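Local coordinates for hypothetical protein YfiH (Bacillus licheniformis, PDB 6DZD) that probably splits purine nucleosides with phosphate, releasing the free base and ribose 1-phosphate, and probably also deaminates adenosine, at residues Tyr191-Asp195 against His196-Lys200; Lys226-Asn229 against Arg230-Val234. All coordinates share one frame; numbering follows the deposited sequence.

Interaction 1: Tyr191-Asp195 against His196-Lys200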
# COMPACT_ATOMS: atom_id res chain seq x y z
N TYR A 191 -6.00 -15.63 -5.95
CA TYR A 191 -6.99 -15.02 -5.05
C TYR A 191 -8.42 -15.37 -5.46
O TYR A 191 -8.89 -14.93 -6.52
CB TYR A 191 -6.80 -13.51 -5.00
CG TYR A 191 -7.61 -12.83 -3.91
CD1 TYR A 191 -7.61 -13.34 -2.62
CD2 TYR A 191 -8.38 -11.69 -4.18
CE1 TYR A 191 -8.34 -12.72 -1.61
CE2 TYR A 191 -9.12 -11.08 -3.18
CZ TYR A 191 -9.09 -11.60 -1.89
OH TYR A 191 -9.83 -11.02 -0.88
N THR A 192 -9.11 -16.15 -4.63
CA THR A 192 -10.51 -16.47 -4.89
C THR A 192 -11.38 -16.05 -3.71
O THR A 192 -10.97 -16.12 -2.56
CB THR A 192 -10.74 -17.97 -5.20
OG1 THR A 192 -10.39 -18.76 -4.06
CG2 THR A 192 -9.92 -18.42 -6.43
N VAL A 193 -12.60 -15.58 -4.01
CA VAL A 193 -13.47 -14.97 -3.01
C VAL A 193 -14.87 -15.56 -3.15
O VAL A 193 -15.22 -16.16 -4.16
CB VAL A 193 -13.51 -13.43 -3.13
CG1 VAL A 193 -12.13 -12.86 -2.83
CG2 VAL A 193 -13.99 -13.00 -4.51
N ASP A 194 -15.68 -15.36 -2.11
CA ASP A 194 -17.07 -15.82 -2.11
C ASP A 194 -18.00 -14.73 -2.63
O ASP A 194 -17.57 -13.68 -3.11
CB ASP A 194 -17.47 -16.31 -0.70
CG ASP A 194 -17.26 -15.25 0.40
OD1 ASP A 194 -17.21 -14.03 0.09
OD2 ASP A 194 -17.16 -15.65 1.59
N ASP A 195 -19.31 -15.00 -2.58
CA ASP A 195 -20.31 -14.02 -2.96
C ASP A 195 -20.28 -12.81 -2.07
O ASP A 195 -20.58 -11.70 -2.52
CB ASP A 195 -21.71 -14.64 -2.90
CG ASP A 195 -21.98 -15.57 -4.05
OD1 ASP A 195 -22.25 -15.06 -5.15
OD2 ASP A 195 -21.91 -16.81 -3.85
N HIS A 196 -19.97 -13.00 -0.79
CA HIS A 196 -20.04 -11.87 0.12
C HIS A 196 -19.09 -10.77 -0.32
O HIS A 196 -19.45 -9.59 -0.30
CB HIS A 196 -19.73 -12.32 1.54
CG HIS A 196 -19.57 -11.18 2.49
ND1 HIS A 196 -20.65 -10.50 3.01
CD2 HIS A 196 -18.47 -10.58 2.99
CE1 HIS A 196 -20.22 -9.53 3.79
NE2 HIS A 196 -18.90 -9.56 3.80
N VAL A 197 -17.91 -11.14 -0.82
CA VAL A 197 -16.97 -10.15 -1.31
C VAL A 197 -17.42 -9.61 -2.66
O VAL A 197 -17.54 -8.39 -2.85
CB VAL A 197 -15.55 -10.75 -1.40
CG1 VAL A 197 -14.62 -9.83 -2.13
CG2 VAL A 197 -15.03 -10.99 -0.02
N ILE A 198 -17.80 -10.51 -3.57
CA ILE A 198 -18.09 -10.10 -4.94
C ILE A 198 -19.33 -9.23 -4.98
O ILE A 198 -19.39 -8.26 -5.75
CB ILE A 198 -18.24 -11.34 -5.85
CG1 ILE A 198 -16.87 -11.92 -6.17
CG2 ILE A 198 -18.97 -10.99 -7.14
CD1 ILE A 198 -15.95 -10.96 -6.92
N ASP A 199 -20.33 -9.53 -4.15
CA ASP A 199 -21.49 -8.66 -4.07
C ASP A 199 -21.08 -7.24 -3.70
O ASP A 199 -21.68 -6.27 -4.18
CB ASP A 199 -22.52 -9.21 -3.09
CG ASP A 199 -23.30 -10.39 -3.65
OD1 ASP A 199 -23.22 -10.65 -4.87
OD2 ASP A 199 -23.99 -11.06 -2.86
N LYS A 200 -20.09 -7.10 -2.82
CA LYS A 200 -19.68 -5.76 -2.40
C LYS A 200 -18.84 -5.08 -3.48
O LYS A 200 -18.96 -3.87 -3.69
CB LYS A 200 -18.91 -5.86 -1.09
CG LYS A 200 -19.77 -5.79 0.17
CD LYS A 200 -18.95 -6.10 1.43
CE LYS A 200 -19.45 -5.31 2.61
NZ LYS A 200 -20.91 -5.54 2.80

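Interaction 2: Lys226-Asn229 against Arg230-Val234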
# COMPACT_ATOMS: atom_id res chain seq x y z
N LYS A 226 -6.01 -5.36 -7.95
CA LYS A 226 -5.30 -4.23 -8.54
C LYS A 226 -6.14 -3.57 -9.63
O LYS A 226 -6.09 -2.35 -9.82
CB LYS A 226 -3.97 -4.68 -9.14
CG LYS A 226 -2.94 -5.25 -8.18
CD LYS A 226 -1.70 -5.66 -8.97
CE LYS A 226 -0.80 -6.57 -8.19
NZ LYS A 226 0.21 -7.23 -9.07
N GLU A 227 -6.90 -4.36 -10.38
CA GLU A 227 -7.62 -3.83 -11.52
C GLU A 227 -8.84 -3.03 -11.09
O GLU A 227 -9.16 -2.01 -11.70
CB GLU A 227 -8.01 -4.96 -12.47
CG GLU A 227 -8.72 -4.53 -13.74
CD GLU A 227 -7.88 -3.62 -14.64
OE1 GLU A 227 -6.65 -3.46 -14.40
OE2 GLU A 227 -8.47 -3.08 -15.60
N VAL A 228 -9.53 -3.48 -10.05
CA VAL A 228 -10.64 -2.70 -9.53
C VAL A 228 -10.13 -1.37 -9.02
O VAL A 228 -10.77 -0.33 -9.22
CB VAL A 228 -11.36 -3.47 -8.42
CG1 VAL A 228 -12.58 -2.69 -7.96
CG2 VAL A 228 -11.74 -4.86 -8.89
N ASN A 229 -8.98 -1.37 -8.35
CA ASN A 229 -8.43 -0.11 -7.90
C ASN A 229 -7.99 0.76 -9.07
O ASN A 229 -8.26 1.97 -9.09
CB ASN A 229 -7.29 -0.36 -6.92
CG ASN A 229 -7.79 -0.72 -5.55
OD1 ASN A 229 -8.15 0.15 -4.76
ND2 ASN A 229 -7.84 -2.01 -5.25
N ARG A 230 -7.33 0.17 -10.08
CA ARG A 230 -7.01 0.97 -11.25
C ARG A 230 -8.27 1.56 -11.87
O ARG A 230 -8.29 2.72 -12.27
CB ARG A 230 -6.25 0.14 -12.28
CG ARG A 230 -5.72 0.96 -13.42
CD ARG A 230 -5.53 0.11 -14.67
NE ARG A 230 -6.80 -0.33 -15.24
CZ ARG A 230 -7.57 0.46 -15.99
NH1 ARG A 230 -8.72 0.01 -16.48
NH2 ARG A 230 -7.19 1.70 -16.24
N GLN A 231 -9.34 0.77 -11.92
CA GLN A 231 -10.60 1.29 -12.44
C GLN A 231 -11.11 2.42 -11.58
O GLN A 231 -11.64 3.41 -12.10
CB GLN A 231 -11.63 0.16 -12.54
CG GLN A 231 -11.42 -0.77 -13.72
CD GLN A 231 -12.60 -1.70 -13.96
OE1 GLN A 231 -13.76 -1.31 -13.83
NE2 GLN A 231 -12.30 -2.94 -14.34
N LEU A 232 -10.93 2.33 -10.27
CA LEU A 232 -11.44 3.36 -9.38
C LEU A 232 -10.66 4.66 -9.51
O LEU A 232 -11.25 5.74 -9.37
CB LEU A 232 -11.40 2.86 -7.95
CG LEU A 232 -12.50 1.85 -7.65
CD1 LEU A 232 -12.11 1.03 -6.42
CD2 LEU A 232 -13.84 2.57 -7.47
N LEU A 233 -9.36 4.59 -9.80
CA LEU A 233 -8.56 5.79 -10.06
C LEU A 233 -9.01 6.48 -11.35
O LEU A 233 -9.21 7.70 -11.37
CB LEU A 233 -7.08 5.44 -10.13
CG LEU A 233 -6.45 4.85 -8.86
CD1 LEU A 233 -5.01 4.36 -9.09
CD2 LEU A 233 -6.50 5.86 -7.74
N VAL A 234 -9.19 5.71 -12.43
CA VAL A 234 -9.63 6.29 -13.69
C VAL A 234 -11.01 6.91 -13.53
O VAL A 234 -11.29 8.01 -14.04
CB VAL A 234 -9.63 5.22 -14.81
CG1 VAL A 234 -10.14 5.82 -16.12
CG2 VAL A 234 -8.24 4.61 -14.98

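Interaction 1: Tyr191-Asp195 against His196-Lys200
At D194, whose side chain meets V197, the chain leaves strand 192-193 and coils into a helix, whose first backbone bonds run from I198 N to D194 O (3.2 Å) and from D199 N to D195 O (2.7 Å). D194 is the N-cap. With chi1 at 56° its CG sits between its own backbone N and carbonyl carbon, and this folds the carboxylate back over the opening turn, where OD1 accepts from V197 N at 3.1 Å and is met nearly along its C-O bond. An aspartate suits the place because the first turn of a helix has amide N-H groups with no carbonyl of an earlier turn to receive them; its negative charge would probably also be favoured by the helix dipole.

Beneath the cap lies its apolar counterpart, a hydrophobic staple. V193, just before the N-cap, sets CG2 against CG1 of I198 at 3.5 Å, the two side chains crossing at about a right angle. V193 also meets V197, CB to CB at 3.8 Å, in a similar crossing. Beta-branched aliphatic residues suit these buried positions, their bulk lying close to the backbone. Of the acids on the outer side, D195 turns its OD1 to the hydroxyl of Y221, which probably eases its nearness to D199.

V193 pairs through its backbone with Y221, making strand 192-193 an edge of a small antiparallel sheet. Strand 220-223 of that sheet meets V193 through L223 and I198 through Y221, while W152 of helix 152-157 packs against V197.

Interaction 2: Lys226-Asn229 against Arg230-Val234
E227 and R230, three residues apart on one helix, are joined by a salt bridge in which OE2 of E227 accepts from NH1 of R230 at 3.2 Å. The oxygen lies close to the guanidinium plane, at the edge of the group, whereas NH1 comes from above the carboxylate plane; the two planes are 34° apart. NE of R230 adds weak bonds to both carboxylate oxygens. The two chains run side by side because E227 bends at chi2 (62°) and R230 at chi3 (69°), which brings their ends together. Putting an alanine in place of E227 would probably leave NE and NH1 of R230 without this carboxylate and the guanidinium freer to turn, although NH2 keeps a weak bond to N240.

Underneath is the regular i to i+4 bonding of an alpha-helix: R230 N reaches K226 O at 2.8 Å, Q231 N reaches E227 O, and L233 N meets N229 O at 2.9 Å. The helix, 225-236, lies against strands 179-182 and 243-245, parallel neighbours at one end of a mixed sheet, and belongs to the chain that connects them.

The inward positions are filled accordingly. L233, a branched apolar residue that spreads two methyls from CG, packs on A180 and I243 of those strands and on A160 and V164 of helix 159-169. N229 is buried, yet its ND2 is satisfied by L225 O and by the hydroxyl of T155. K226 likewise carries its ammonium to the carbonyls of S246 and L248. On another side V228 and L232 point the same way, CG1 to CD1 at 4.1 Å, and V228 goes on to touch L204 and A212.

In the fold
Interaction 1 comes first along the chain and closes before interaction 2 opens; their centres lie about 17 Å apart and their nearest atoms about 8 Å, without touching. Strand 220-223 links them: it pairs with strand 192-193 of interaction 1 and leads directly into helix 225-236, which carries interaction 2 and lies against the six-stranded sheet containing strands 179-182 and 243-245. Helix 152-157 is a second shared neighbour, with W152 against the first helix and T155 bonded to the second. Both contacts lie near segments carrying zinc ligands: residues 191-195 follow C189 and C190, while K226, its side chain about 8 Å from the zinc ion, holds carbonyls just before C249.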